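Local atomic coordinates of putative hydrolase (Bacteroides ovatus, PDB entry 4HBS), a protein that is of unknown function but adopts a five-bladed beta-propeller fold and is probably a hydrolase. Residues A[219-224]-A[278-283]; A[225-230]-A[297-302]; A[241-246]-A[282-287]; A[310-315]-A[357-362]. All blocks are in the same frame, centred on the assembly; numbering follows the deposited sequence.

Interaction 1: A[219-224]-A[278-283]; sequences DHTLGY and PSTQDA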
loop_
_atom_site.group_PDB
_atom_site.type_symbol
_atom_site.label_atom_id
_atom_site.label_comp_id
_atom_site.label_asym_id
_atom_site.label_seq_id
_atom_site.Cartn_x
_atom_site.Cartn_y
_atom_site.Cartn_z
ATOM N N ASP A 219 -4.159 -0.743 20.845
ATOM C CA ASP A 219 -3.429 -1.963 21.184
ATOM C C ASP A 219 -4.206 -3.108 20.495
ATOM O O ASP A 219 -4.167 -4.252 20.921
ATOM C CB ASP A 219 -3.261 -2.138 22.706
ATOM C CG ASP A 219 -4.526 -2.382 23.497
ATOM O OD1 ASP A 219 -5.629 -2.079 22.972
ATOM O OD2 ASP A 219 -4.416 -2.844 24.655
ATOM N N HIS A 220 -4.851 -2.766 19.365
ATOM C CA HIS A 220 -5.739 -3.618 18.610
ATOM C C HIS A 220 -4.980 -4.638 17.801
ATOM O O HIS A 220 -3.984 -4.321 17.148
ATOM C CB HIS A 220 -6.626 -2.782 17.646
ATOM C CG HIS A 220 -7.560 -1.806 18.302
ATOM N ND1 HIS A 220 -7.720 -1.750 19.682
ATOM C CD2 HIS A 220 -8.354 -0.864 17.742
ATOM C CE1 HIS A 220 -8.583 -0.773 19.909
ATOM N NE2 HIS A 220 -8.984 -0.207 18.771
ATOM N N THR A 221 -5.544 -5.836 17.759
ATOM C CA THR A 221 -5.038 -6.991 17.021
ATOM C C THR A 221 -5.396 -6.817 15.525
ATOM O O THR A 221 -4.580 -7.133 14.661
ATOM C CB THR A 221 -5.626 -8.266 17.687
ATOM O OG1 THR A 221 -4.710 -8.655 18.699
ATOM C CG2 THR A 221 -5.896 -9.415 16.711
ATOM N N LEU A 222 -6.617 -6.315 15.240
ATOM C CA LEU A 222 -7.106 -6.076 13.886
ATOM C C LEU A 222 -6.548 -4.734 13.386
ATOM O O LEU A 222 -6.420 -3.784 14.163
ATOM C CB LEU A 222 -8.650 -6.066 13.871
ATOM C CG LEU A 222 -9.354 -7.322 14.427
ATOM C CD1 LEU A 222 -10.769 -7.005 14.867
ATOM C CD2 LEU A 222 -9.366 -8.445 13.406
ATOM N N GLY A 223 -6.210 -4.670 12.106
ATOM C CA GLY A 223 -5.627 -3.479 11.508
ATOM C C GLY A 223 -6.616 -2.526 10.883
ATOM O O GLY A 223 -6.455 -2.192 9.711
ATOM N N TYR A 224 -7.658 -2.073 11.637
ATOM C CA TYR A 224 -8.637 -1.112 11.100
ATOM C C TYR A 224 -7.905 0.139 10.678
ATOM O O TYR A 224 -7.176 0.711 11.492
ATOM C CB TYR A 224 -9.724 -0.760 12.117
ATOM C CG TYR A 224 -10.721 -1.865 12.365
ATOM C CD1 TYR A 224 -11.717 -2.151 11.441
ATOM C CD2 TYR A 224 -10.730 -2.566 13.572
ATOM C CE1 TYR A 224 -12.683 -3.126 11.692
ATOM C CE2 TYR A 224 -11.684 -3.549 13.831
ATOM C CZ TYR A 224 -12.654 -3.835 12.882
ATOM O OH TYR A 224 -13.623 -4.781 13.121
ATOM N N PRO A 278 -14.228 -4.808 18.560
ATOM C CA PRO A 278 -14.731 -6.186 18.581
ATOM C C PRO A 278 -13.662 -7.238 18.769
ATOM O O PRO A 278 -12.506 -7.018 18.413
ATOM C CB PRO A 278 -15.357 -6.332 17.188
ATOM C CG PRO A 278 -14.531 -5.469 16.343
ATOM C CD PRO A 278 -14.244 -4.268 17.187
ATOM N N SER A 279 -14.066 -8.423 19.241
ATOM C CA SER A 279 -13.149 -9.552 19.323
ATOM C C SER A 279 -12.866 -10.008 17.892
ATOM O O SER A 279 -13.701 -9.786 17.013
ATOM C CB SER A 279 -13.760 -10.685 20.142
ATOM O OG SER A 279 -14.872 -11.250 19.468
ATOM N N THR A 280 -11.702 -10.610 17.642
ATOM C CA THR A 280 -11.356 -11.106 16.294
ATOM C C THR A 280 -12.484 -12.033 15.761
ATOM O O THR A 280 -12.918 -11.879 14.619
ATOM C CB THR A 280 -9.992 -11.798 16.334
ATOM O OG1 THR A 280 -8.999 -10.781 16.439
ATOM C CG2 THR A 280 -9.726 -12.665 15.111
ATOM N N GLN A 281 -12.980 -12.950 16.622
ATOM C CA GLN A 281 -14.075 -13.877 16.308
ATOM C C GLN A 281 -15.299 -13.101 15.808
ATOM O O GLN A 281 -15.873 -13.470 14.783
ATOM C CB GLN A 281 -14.428 -14.689 17.570
ATOM C CG GLN A 281 -15.459 -15.796 17.379
ATOM C CD GLN A 281 -15.835 -16.404 18.719
ATOM O OE1 GLN A 281 -14.990 -16.997 19.414
ATOM N NE2 GLN A 281 -17.096 -16.242 19.139
ATOM N N ASP A 282 -15.671 -12.006 16.522
ATOM C CA ASP A 282 -16.813 -11.168 16.144
ATOM C C ASP A 282 -16.546 -10.352 14.887
ATOM O O ASP A 282 -17.460 -10.190 14.085
ATOM C CB ASP A 282 -17.221 -10.237 17.283
ATOM C CG ASP A 282 -17.926 -10.952 18.417
ATOM O OD1 ASP A 282 -18.739 -11.876 18.133
ATOM O OD2 ASP A 282 -17.701 -10.569 19.585
ATOM N N ALA A 283 -15.322 -9.836 14.695
ATOM C CA ALA A 283 -15.007 -9.076 13.481
ATOM C C ALA A 283 -15.127 -9.982 12.224
ATOM O O ALA A 283 -15.615 -9.518 11.197
ATOM C CB ALA A 283 -13.612 -8.477 13.576
#

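Interaction 2: A[225-230]-A[297-302]; sequences GDTMWE and MPWVFK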
loop_
_atom_site.group_PDB
_atom_site.type_symbol
_atom_site.label_atom_id
_atom_site.label_comp_id
_atom_site.label_asym_id
_atom_site.label_seq_id
_atom_site.Cartn_x
_atom_site.Cartn_y
_atom_site.Cartn_z
ATOM N N GLY A 225 -8.028 0.499 9.405
ATOM C CA GLY A 225 -7.367 1.668 8.841
ATOM C C GLY A 225 -6.176 1.378 7.946
ATOM O O GLY A 225 -5.574 2.325 7.423
ATOM N N ASP A 226 -5.820 0.071 7.730
ATOM C CA ASP A 226 -4.723 -0.295 6.810
ATOM C C ASP A 226 -5.020 0.310 5.423
ATOM O O ASP A 226 -4.097 0.719 4.715
ATOM C CB ASP A 226 -4.546 -1.812 6.727
ATOM C CG ASP A 226 -3.897 -2.461 7.938
ATOM O OD1 ASP A 226 -3.140 -1.767 8.655
ATOM O OD2 ASP A 226 -4.137 -3.668 8.163
ATOM N N THR A 227 -6.323 0.348 5.058
ATOM C CA THR A 227 -6.876 1.052 3.907
ATOM C C THR A 227 -7.982 1.941 4.486
ATOM O O THR A 227 -8.474 1.679 5.594
ATOM C CB THR A 227 -7.354 0.118 2.798
ATOM O OG1 THR A 227 -8.563 -0.520 3.206
ATOM C CG2 THR A 227 -6.301 -0.892 2.403
HETATM N N MSE A 228 -8.349 2.991 3.755
HETATM C CA MSE A 228 -9.345 3.956 4.191
HETATM C C MSE A 228 -10.207 4.455 3.066
HETATM O O MSE A 228 -9.877 4.278 1.894
HETATM C CB MSE A 228 -8.625 5.157 4.783
HETATM C CG MSE A 228 -8.508 5.113 6.258
HETATM SE SE MSE A 228 -7.207 6.360 6.975
HETATM C CE MSE A 228 -7.223 7.613 5.771
ATOM N N TRP A 229 -11.296 5.132 3.431
ATOM C CA TRP A 229 -12.169 5.804 2.481
ATOM C C TRP A 229 -12.819 7.021 3.159
ATOM O O TRP A 229 -13.655 6.848 4.041
ATOM C CB TRP A 229 -13.235 4.864 1.898
ATOM C CG TRP A 229 -14.259 5.618 1.114
ATOM C CD1 TRP A 229 -15.532 5.908 1.505
ATOM C CD2 TRP A 229 -14.003 6.432 -0.037
ATOM N NE1 TRP A 229 -16.106 6.793 0.627
ATOM C CE2 TRP A 229 -15.201 7.104 -0.350
ATOM C CE3 TRP A 229 -12.887 6.622 -0.867
ATOM C CZ2 TRP A 229 -15.327 7.920 -1.471
ATOM C CZ3 TRP A 229 -13.016 7.433 -1.980
ATOM C CH2 TRP A 229 -14.212 8.103 -2.249
ATOM N N GLU A 230 -12.432 8.240 2.754
ATOM C CA GLU A 230 -13.018 9.468 3.290
ATOM C C GLU A 230 -14.309 9.714 2.499
ATOM O O GLU A 230 -14.239 10.049 1.317
ATOM C CB GLU A 230 -12.010 10.633 3.188
ATOM C CG GLU A 230 -12.442 11.902 3.913
ATOM C CD GLU A 230 -11.310 12.775 4.427
ATOM O OE1 GLU A 230 -10.242 12.820 3.770
ATOM O OE2 GLU A 230 -11.484 13.405 5.496
HETATM N N MSE A 297 -6.168 -6.915 1.699
HETATM C CA MSE A 297 -5.880 -5.513 1.410
HETATM C C MSE A 297 -7.012 -4.899 0.567
HETATM O O MSE A 297 -6.785 -4.489 -0.570
HETATM C CB MSE A 297 -4.489 -5.347 0.719
HETATM C CG MSE A 297 -3.339 -5.238 1.698
HETATM SE SE MSE A 297 -3.556 -3.766 2.939
HETATM C CE MSE A 297 -2.353 -4.345 4.355
ATOM N N PRO A 298 -8.253 -4.881 1.088
ATOM C CA PRO A 298 -9.367 -4.324 0.309
ATOM C C PRO A 298 -9.271 -2.812 0.216
ATOM O O PRO A 298 -9.107 -2.160 1.240
ATOM C CB PRO A 298 -10.588 -4.755 1.112
ATOM C CG PRO A 298 -10.112 -4.808 2.498
ATOM C CD PRO A 298 -8.708 -5.334 2.415
ATOM N N TRP A 299 -9.349 -2.264 -0.996
ATOM C CA TRP A 299 -9.298 -0.825 -1.244
ATOM C C TRP A 299 -10.631 -0.392 -1.674
ATOM O O TRP A 299 -11.060 -0.813 -2.745
ATOM C CB TRP A 299 -8.282 -0.510 -2.340
ATOM C CG TRP A 299 -6.884 -0.674 -1.875
ATOM C CD1 TRP A 299 -6.112 -1.795 -1.961
ATOM C CD2 TRP A 299 -6.133 0.282 -1.135
ATOM N NE1 TRP A 299 -4.920 -1.598 -1.307
ATOM C CE2 TRP A 299 -4.896 -0.316 -0.807
ATOM C CE3 TRP A 299 -6.388 1.593 -0.705
ATOM C CZ2 TRP A 299 -3.898 0.374 -0.098
ATOM C CZ3 TRP A 299 -5.403 2.269 -0.003
ATOM C CH2 TRP A 299 -4.178 1.663 0.292
ATOM N N VAL A 300 -11.315 0.455 -0.879
ATOM C CA VAL A 300 -12.653 0.952 -1.227
ATOM C C VAL A 300 -12.578 2.408 -1.731
ATOM O O VAL A 300 -11.747 3.205 -1.266
ATOM C CB VAL A 300 -13.622 0.804 -0.030
ATOM C CG1 VAL A 300 -14.970 1.482 -0.308
ATOM C CG2 VAL A 300 -13.818 -0.677 0.305
ATOM N N PHE A 301 -13.437 2.711 -2.723
ATOM C CA PHE A 301 -13.606 4.029 -3.323
ATOM C C PHE A 301 -15.008 4.112 -3.965
ATOM O O PHE A 301 -15.603 3.074 -4.233
ATOM C CB PHE A 301 -12.497 4.323 -4.345
ATOM C CG PHE A 301 -12.614 3.512 -5.608
ATOM C CD1 PHE A 301 -12.163 2.198 -5.656
ATOM C CD2 PHE A 301 -13.208 4.048 -6.746
ATOM C CE1 PHE A 301 -12.287 1.440 -6.824
ATOM C CE2 PHE A 301 -13.331 3.287 -7.914
ATOM C CZ PHE A 301 -12.870 1.987 -7.945
ATOM N N LYS A 302 -15.523 5.336 -4.189
ATOM C CA LYS A 302 -16.848 5.572 -4.758
ATOM C C LYS A 302 -16.733 6.237 -6.104
ATOM O O LYS A 302 -15.953 7.172 -6.254
ATOM C CB LYS A 302 -17.691 6.475 -3.824
ATOM C CG LYS A 302 -19.149 6.712 -4.285
ATOM C CD LYS A 302 -19.886 7.695 -3.381
ATOM C CE LYS A 302 -21.388 7.771 -3.631
ATOM N NZ LYS A 302 -22.151 8.282 -2.448
#

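Interaction 3: A[241-246]-A[282-287]; sequences TSNYKV and DAENST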
loop_
_atom_site.group_PDB
_atom_site.type_symbol
_atom_site.label_atom_id
_atom_site.label_comp_id
_atom_site.label_asym_id
_atom_site.label_seq_id
_atom_site.Cartn_x
_atom_site.Cartn_y
_atom_site.Cartn_z
ATOM N N THR A 241 -8.806 -6.929 7.371
ATOM C CA THR A 241 -9.154 -8.311 7.123
ATOM C C THR A 241 -8.586 -9.161 8.223
ATOM O O THR A 241 -7.608 -8.784 8.869
ATOM C CB THR A 241 -8.691 -8.820 5.746
ATOM O OG1 THR A 241 -7.314 -8.513 5.537
ATOM C CG2 THR A 241 -9.538 -8.281 4.614
ATOM N N SER A 242 -9.249 -10.286 8.467
ATOM C CA SER A 242 -8.855 -11.315 9.426
ATOM C C SER A 242 -9.287 -12.643 8.808
ATOM O O SER A 242 -10.483 -12.834 8.617
ATOM C CB SER A 242 -9.512 -11.067 10.783
ATOM O OG SER A 242 -8.951 -11.894 11.792
ATOM N N ASN A 243 -8.333 -13.505 8.395
ATOM C CA ASN A 243 -8.638 -14.776 7.703
ATOM C C ASN A 243 -9.493 -14.513 6.446
ATOM O O ASN A 243 -10.524 -15.159 6.222
ATOM C CB ASN A 243 -9.302 -15.800 8.631
ATOM C CG ASN A 243 -8.318 -16.472 9.524
ATOM O OD1 ASN A 243 -7.912 -17.613 9.273
ATOM N ND2 ASN A 243 -7.886 -15.775 10.570
ATOM N N TYR A 244 -9.053 -13.514 5.655
ATOM C CA TYR A 244 -9.650 -13.081 4.394
ATOM C C TYR A 244 -11.137 -12.634 4.506
ATOM O O TYR A 244 -11.844 -12.627 3.498
ATOM C CB TYR A 244 -9.482 -14.169 3.336
ATOM C CG TYR A 244 -8.041 -14.579 3.147
ATOM C CD1 TYR A 244 -7.168 -13.801 2.397
ATOM C CD2 TYR A 244 -7.531 -15.715 3.769
ATOM C CE1 TYR A 244 -5.825 -14.155 2.246
ATOM C CE2 TYR A 244 -6.195 -16.086 3.620
ATOM C CZ TYR A 244 -5.333 -15.281 2.889
ATOM O OH TYR A 244 -4.012 -15.650 2.703
ATOM N N LYS A 245 -11.575 -12.189 5.705
ATOM C CA LYS A 245 -12.924 -11.652 5.939
ATOM C C LYS A 245 -12.737 -10.180 6.136
ATOM O O LYS A 245 -11.874 -9.812 6.923
ATOM C CB LYS A 245 -13.589 -12.317 7.147
ATOM C CG LYS A 245 -14.155 -13.682 6.794
ATOM C CD LYS A 245 -14.119 -14.679 7.938
ATOM C CE LYS A 245 -14.124 -16.104 7.442
ATOM N NZ LYS A 245 -12.753 -16.582 7.088
ATOM N N VAL A 246 -13.481 -9.328 5.389
ATOM C CA VAL A 246 -13.314 -7.866 5.425
ATOM C C VAL A 246 -14.249 -7.237 6.431
ATOM O O VAL A 246 -15.457 -7.298 6.238
ATOM C CB VAL A 246 -13.544 -7.230 4.034
ATOM C CG1 VAL A 246 -13.297 -5.725 4.072
ATOM C CG2 VAL A 246 -12.682 -7.892 2.969
ATOM N N ASP A 282 -15.671 -12.006 16.522
ATOM C CA ASP A 282 -16.813 -11.168 16.144
ATOM C C ASP A 282 -16.546 -10.352 14.887
ATOM O O ASP A 282 -17.460 -10.190 14.085
ATOM C CB ASP A 282 -17.221 -10.237 17.283
ATOM C CG ASP A 282 -17.926 -10.952 18.417
ATOM O OD1 ASP A 282 -18.739 -11.876 18.133
ATOM O OD2 ASP A 282 -17.701 -10.569 19.585
ATOM N N ALA A 283 -15.322 -9.836 14.695
ATOM C CA ALA A 283 -15.007 -9.076 13.481
ATOM C C ALA A 283 -15.127 -9.982 12.224
ATOM O O ALA A 283 -15.615 -9.518 11.197
ATOM C CB ALA A 283 -13.612 -8.477 13.576
ATOM N N GLU A 284 -14.755 -11.280 12.331
ATOM C CA GLU A 284 -14.851 -12.237 11.217
ATOM C C GLU A 284 -16.321 -12.608 10.895
ATOM O O GLU A 284 -16.652 -12.804 9.718
ATOM C CB GLU A 284 -14.029 -13.492 11.520
ATOM C CG GLU A 284 -12.540 -13.220 11.462
ATOM C CD GLU A 284 -11.649 -14.430 11.646
ATOM O OE1 GLU A 284 -12.017 -15.524 11.157
ATOM O OE2 GLU A 284 -10.544 -14.267 12.213
ATOM N N ASN A 285 -17.208 -12.657 11.919
ATOM C CA ASN A 285 -18.650 -12.915 11.700
ATOM C C ASN A 285 -19.323 -11.715 11.000
ATOM O O ASN A 285 -20.388 -11.876 10.407
ATOM C CB ASN A 285 -19.390 -13.194 13.032
ATOM C CG ASN A 285 -18.909 -14.417 13.775
ATOM O OD1 ASN A 285 -18.523 -15.428 13.174
ATOM N ND2 ASN A 285 -18.946 -14.367 15.106
ATOM N N SER A 286 -18.695 -10.513 11.098
ATOM C CA SER A 286 -19.154 -9.241 10.529
ATOM C C SER A 286 -18.485 -8.914 9.174
ATOM O O SER A 286 -18.239 -7.738 8.885
ATOM C CB SER A 286 -18.843 -8.120 11.517
ATOM O OG SER A 286 -19.116 -8.540 12.839
ATOM N N THR A 287 -18.155 -9.941 8.360
ATOM C CA THR A 287 -17.539 -9.724 7.045
ATOM C C THR A 287 -18.477 -8.864 6.160
ATOM O O THR A 287 -19.687 -9.114 6.156
ATOM C CB THR A 287 -17.179 -11.066 6.367
ATOM O OG1 THR A 287 -16.434 -10.783 5.186
ATOM C CG2 THR A 287 -18.397 -11.915 6.001
#

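Interaction 4: A[310-315]-A[357-362]; sequences IGQSMW and YMVNIH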
loop_
_atom_site.group_PDB
_atom_site.type_symbol
_atom_site.label_atom_id
_atom_site.label_comp_id
_atom_site.label_asym_id
_atom_site.label_seq_id
_atom_site.Cartn_x
_atom_site.Cartn_y
_atom_site.Cartn_z
ATOM N N ILE A 310 -11.592 -3.155 -4.318
ATOM C CA ILE A 310 -10.615 -3.923 -5.108
ATOM C C ILE A 310 -9.667 -4.579 -4.143
ATOM O O ILE A 310 -9.076 -3.906 -3.313
ATOM C CB ILE A 310 -9.858 -3.080 -6.162
ATOM C CG1 ILE A 310 -10.844 -2.411 -7.134
ATOM C CG2 ILE A 310 -8.850 -3.968 -6.951
ATOM C CD1 ILE A 310 -10.272 -1.333 -7.850
ATOM N N GLY A 311 -9.523 -5.879 -4.259
ATOM C CA GLY A 311 -8.646 -6.648 -3.392
ATOM C C GLY A 311 -7.983 -7.783 -4.120
ATOM O O GLY A 311 -8.415 -8.174 -5.201
ATOM N N GLN A 312 -6.915 -8.292 -3.548
ATOM C CA GLN A 312 -6.193 -9.415 -4.109
ATOM C C GLN A 312 -6.876 -10.678 -3.680
ATOM O O GLN A 312 -7.239 -10.786 -2.515
ATOM C CB GLN A 312 -4.778 -9.404 -3.589
ATOM C CG GLN A 312 -3.862 -10.379 -4.287
ATOM C CD GLN A 312 -2.587 -10.529 -3.531
ATOM O OE1 GLN A 312 -2.338 -9.843 -2.521
ATOM N NE2 GLN A 312 -1.756 -11.430 -4.000
ATOM N N SER A 313 -7.021 -11.659 -4.576
ATOM C CA SER A 313 -7.642 -12.932 -4.202
ATOM C C SER A 313 -6.764 -13.630 -3.150
ATOM O O SER A 313 -5.591 -13.282 -2.990
ATOM C CB SER A 313 -7.872 -13.816 -5.423
ATOM O OG SER A 313 -6.658 -14.187 -6.050
HETATM N N MSE A 314 -7.355 -14.557 -2.402
HETATM C CA MSE A 314 -6.691 -15.223 -1.286
HETATM C C MSE A 314 -5.461 -16.078 -1.635
HETATM O O MSE A 314 -5.302 -16.534 -2.766
HETATM C CB MSE A 314 -7.674 -16.097 -0.531
HETATM C CG MSE A 314 -7.994 -17.400 -1.235
HETATM SE SE MSE A 314 -9.441 -18.348 -0.402
HETATM C CE MSE A 314 -8.952 -18.105 1.540
ATOM N N TRP A 315 -4.641 -16.313 -0.575
ATOM C CA TRP A 315 -3.363 -17.021 -0.516
ATOM C C TRP A 315 -2.440 -16.604 -1.670
ATOM O O TRP A 315 -1.938 -17.403 -2.473
ATOM C CB TRP A 315 -3.535 -18.548 -0.378
ATOM C CG TRP A 315 -3.898 -18.977 1.025
ATOM C CD1 TRP A 315 -5.011 -19.667 1.411
ATOM C CD2 TRP A 315 -3.141 -18.729 2.226
ATOM N NE1 TRP A 315 -4.990 -19.878 2.774
ATOM C CE2 TRP A 315 -3.856 -19.307 3.300
ATOM C CE3 TRP A 315 -1.918 -18.080 2.500
ATOM C CZ2 TRP A 315 -3.398 -19.249 4.623
ATOM C CZ3 TRP A 315 -1.472 -18.014 3.811
ATOM C CH2 TRP A 315 -2.205 -18.594 4.854
ATOM N N TYR A 357 1.895 -9.664 -3.582
ATOM C CA TYR A 357 1.058 -9.230 -2.474
ATOM C C TYR A 357 0.949 -7.724 -2.472
ATOM O O TYR A 357 1.461 -7.080 -3.392
ATOM C CB TYR A 357 1.620 -9.768 -1.147
ATOM C CG TYR A 357 3.049 -9.357 -0.861
ATOM C CD1 TYR A 357 4.122 -10.028 -1.447
ATOM C CD2 TYR A 357 3.332 -8.344 0.045
ATOM C CE1 TYR A 357 5.435 -9.647 -1.196
ATOM C CE2 TYR A 357 4.640 -7.974 0.329
ATOM C CZ TYR A 357 5.694 -8.640 -0.281
ATOM O OH TYR A 357 6.995 -8.314 0.019
HETATM N N MSE A 358 0.197 -7.169 -1.515
HETATM C CA MSE A 358 0.009 -5.738 -1.397
HETATM C C MSE A 358 -0.443 -5.118 -2.723
HETATM O O MSE A 358 0.200 -4.202 -3.254
HETATM C CB MSE A 358 1.305 -5.093 -0.920
HETATM C CG MSE A 358 1.075 -3.826 -0.162
HETATM SE SE MSE A 358 0.523 -4.153 1.647
HETATM C CE MSE A 358 2.297 -4.747 2.331
ATOM N N VAL A 359 -1.533 -5.640 -3.271
ATOM C CA VAL A 359 -2.078 -5.100 -4.510
ATOM C C VAL A 359 -2.812 -3.846 -4.083
ATOM O O VAL A 359 -3.873 -3.940 -3.462
ATOM C CB VAL A 359 -2.947 -6.114 -5.264
ATOM C CG1 VAL A 359 -3.457 -5.517 -6.562
ATOM C CG2 VAL A 359 -2.145 -7.379 -5.552
ATOM N N ASN A 360 -2.159 -2.680 -4.300
ATOM C CA ASN A 360 -2.619 -1.365 -3.870
ATOM C C ASN A 360 -3.152 -0.541 -4.985
ATOM O O ASN A 360 -2.720 -0.679 -6.114
ATOM C CB ASN A 360 -1.480 -0.610 -3.184
ATOM C CG ASN A 360 -1.197 -1.122 -1.791
ATOM O OD1 ASN A 360 -1.942 -1.940 -1.228
ATOM N ND2 ASN A 360 -0.127 -0.636 -1.193
ATOM N N ILE A 361 -4.061 0.375 -4.629
ATOM C CA ILE A 361 -4.791 1.269 -5.526
ATOM C C ILE A 361 -4.252 2.687 -5.295
ATOM O O ILE A 361 -3.946 3.030 -4.152
ATOM C CB ILE A 361 -6.311 1.062 -5.200
ATOM C CG1 ILE A 361 -6.928 0.048 -6.161
ATOM C CG2 ILE A 361 -7.138 2.337 -5.086
ATOM C CD1 ILE A 361 -7.229 0.597 -7.524
ATOM N N HIS A 362 -4.060 3.486 -6.378
ATOM C CA HIS A 362 -3.454 4.837 -6.294
ATOM C C HIS A 362 -4.280 5.894 -7.048
ATOM O O HIS A 362 -3.896 6.341 -8.130
ATOM C CB HIS A 362 -2.006 4.809 -6.832
ATOM C CG HIS A 362 -1.150 3.787 -6.163
ATOM N ND1 HIS A 362 -0.790 3.914 -4.840
ATOM C CD2 HIS A 362 -0.677 2.613 -6.633
ATOM C CE1 HIS A 362 -0.067 2.849 -4.552
ATOM N NE2 HIS A 362 0.022 2.026 -5.600
#

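Interaction 1: A[219-224]-A[278-283]
Thr-221 opens the contact with its methyl: CG2 lies 3.4 Å from Thr-280 OG1, the two side chains crossing at about a right angle. Leu-222, buried, comes next. Its CG stands anti to the carbonyl carbon (chi1 -56°), which carries the isobutyl fork to the start of helix 280-285. There the two methyls part: CD1 reaches Ala-283 CB at 3.5 Å and also borders Pro-278 O, while CD2 lies 3.8 Å from Thr-280 OG1. With an alanine at Leu-222 both methyls are gone, and Ala-283 CB would probably face a gap where its closest apolar neighbour in this contact had been. Past Gly-223, Tyr-224 approaches Pro-278 from the opposite direction; its OH is 3.4 Å from Pro-278 CG and 3.7 Å from Ala-283 CB, and the proline meets the ring obliquely. The helix that receives these side chains is capped at its start: Ser-279 is the N-cap, and its OG accepts from Asp-282 N at 3.1 Å. The loop is held further by a bond between Leu-222 N and Tyr-277 OH. The contact thus seats the connection from strand 210-218, the last of one propeller blade, to strand 227-230, the first of the next, on the first turn of a capped helix.

Interaction 2: A[225-230]-A[297-302]
Thr-227 and Trp-299 form the close-packed half of this contact. The threonine methyl CG2 sits over the middle of the indole face, 3.6 Å from the centroid of the Trp-299 six-membered ring and 12° off its normal, a CH-pi contact. The other branch, OG1, lies between the backbone N and the carbonyl carbon and donates to Pro-298 O at 2.6 Å, almost in line with the carbonyl (172° at the oxygen). One residue thus grips backbone and ring at once, and both Thr-227 and Trp-299 are buried. Further along, Trp-229 lays one face on the opposing main chain: Phe-301 CA is 3.9 Å from the centroid of its six-membered ring, with Lys-302 N over the same face. Lys-302 CB borders Trp-229 CZ2 at 3.6 Å before the lysine chain runs away toward Tyr-307. The Trp-229 NE1 proton goes elsewhere, to Asp-231. Packing is looser at the end where Asp-226 and Met-297, both partly exposed, meet. Selenomethionine Met-297 makes longer contacts there: SE is 4.0 Å from Thr-227 CG2, and CE 4.1 Å from Asp-226 CB. The carboxylate of Asp-226 is engaged by Arg-188. The short strands run 11° from parallel with axes 6.3 Å apart, yet belong to different sheets and are joined through side chains, as expected of first strands from consecutive blades in a beta-propeller.

Interaction 3: A[241-246]-A[282-287]
A type I' turn from Ser-242 to Lys-245 presents its flank to the last turn of helix 280-285, with Glu-284 reaching into the contact. The glutamate chain is extended beyond CG and brings its carboxylate to the turn: Ser-242 OG donates to Glu-284 OE2 at 2.9 Å, on the anti side of that oxygen and 34° out of the carboxylate plane. Glu-284 OE1 faces Asn-243 CB at 3.7 Å. Lys-245 crosses the glutamate at a slant, its CD 3.6 Å from Glu-284 O. The ammonium bends back instead to its own turn, where NZ donates to Asn-243 O at 2.8 Å; it remains 4.3 Å from Glu-284 OE1, beyond salt-bridge range, although the opposite charges would probably still attract. The turn is the two-residue link of a beta-hairpin joining strands 236-242 and 245-251, neighbours in one sheet of the propeller, and the positive phi values of Asn-243 and Tyr-244 give it its left-handed backbone. Where the chain leaves the helix, Thr-287 OG1 points anti to its backbone N (chi1 -173°) and accepts a weak bond from Val-246 N at 3.3 Å, with 133° at the hydrogen. Val-246 O in turn receives a CA-H...O contact from Thr-287 CA at 3.3 Å, and the backbone of Val-246 is bonded to that of Ile-288.

Interaction 4: A[310-315]-A[357-362]
Gln-312 and Val-359 cross at about a right angle, the glutamine stem lying against one valine methyl, with CG to Val-359 CG2 at 3.7 Å. The glutamine leaves its strand with CG anti to the backbone N (chi1 -170°) and stays extended, which carries the amide past Val-359 to the main chain of Tyr-357. There Gln-312 OE1 lies 3.5 Å from Tyr-357 CA and 3.8 Å from Met-358 N. The other amide atom, NE2, is doubly used, donating to Val-356 O and Gly-317 O, and these two bonds fix which way the buried amide is turned. A leucine in place of Gln-312 lacks the amide, and the carbonyls of Val-356 and Gly-317 would probably lose this shared donor. Two residues back along the strand, Ile-310 and Ile-361 also cross at about a right angle, touching through their terminal methyls: the CD1 atoms are 3.6 Å apart. The strand segments 310-312 and 357-361 run nearly antiparallel (166°), with axes 6.8 Å apart, yet lie in separate sheets. Side chains of strand 306-312 thus pack on the edge strand 356-361 of the next sheet, with the Gln-312 amide reaching that strand's main chain, a contact between neighbouring blades of the five-bladed beta-propeller.

How the interactions relate
From the N terminus, the adjoining segments 219-224 and 225-230 open interactions 1 and 2, which cross: interaction 1 closes first, at 278-283, and interaction 2 at 297-302. Interaction 3 opens later, at 241-246, and closes at 282-287 on the same helix as interaction 1, sharing Asp-282 and Ala-283 with it; it is nested inside the loop of interaction 2, and Pro-298 packs on Val-246 where the two meet. Interaction 4 follows in series, opening at 310-315 and closing at 357-362. Its strand 306-312 neighbours 298-303, with Trp-299 N probably bonded to Ile-310 O. Interactions 2 and 4 thus link three consecutive sheets, while interactions 1 and 3 fasten helix 280-285 to a loop and a hairpin.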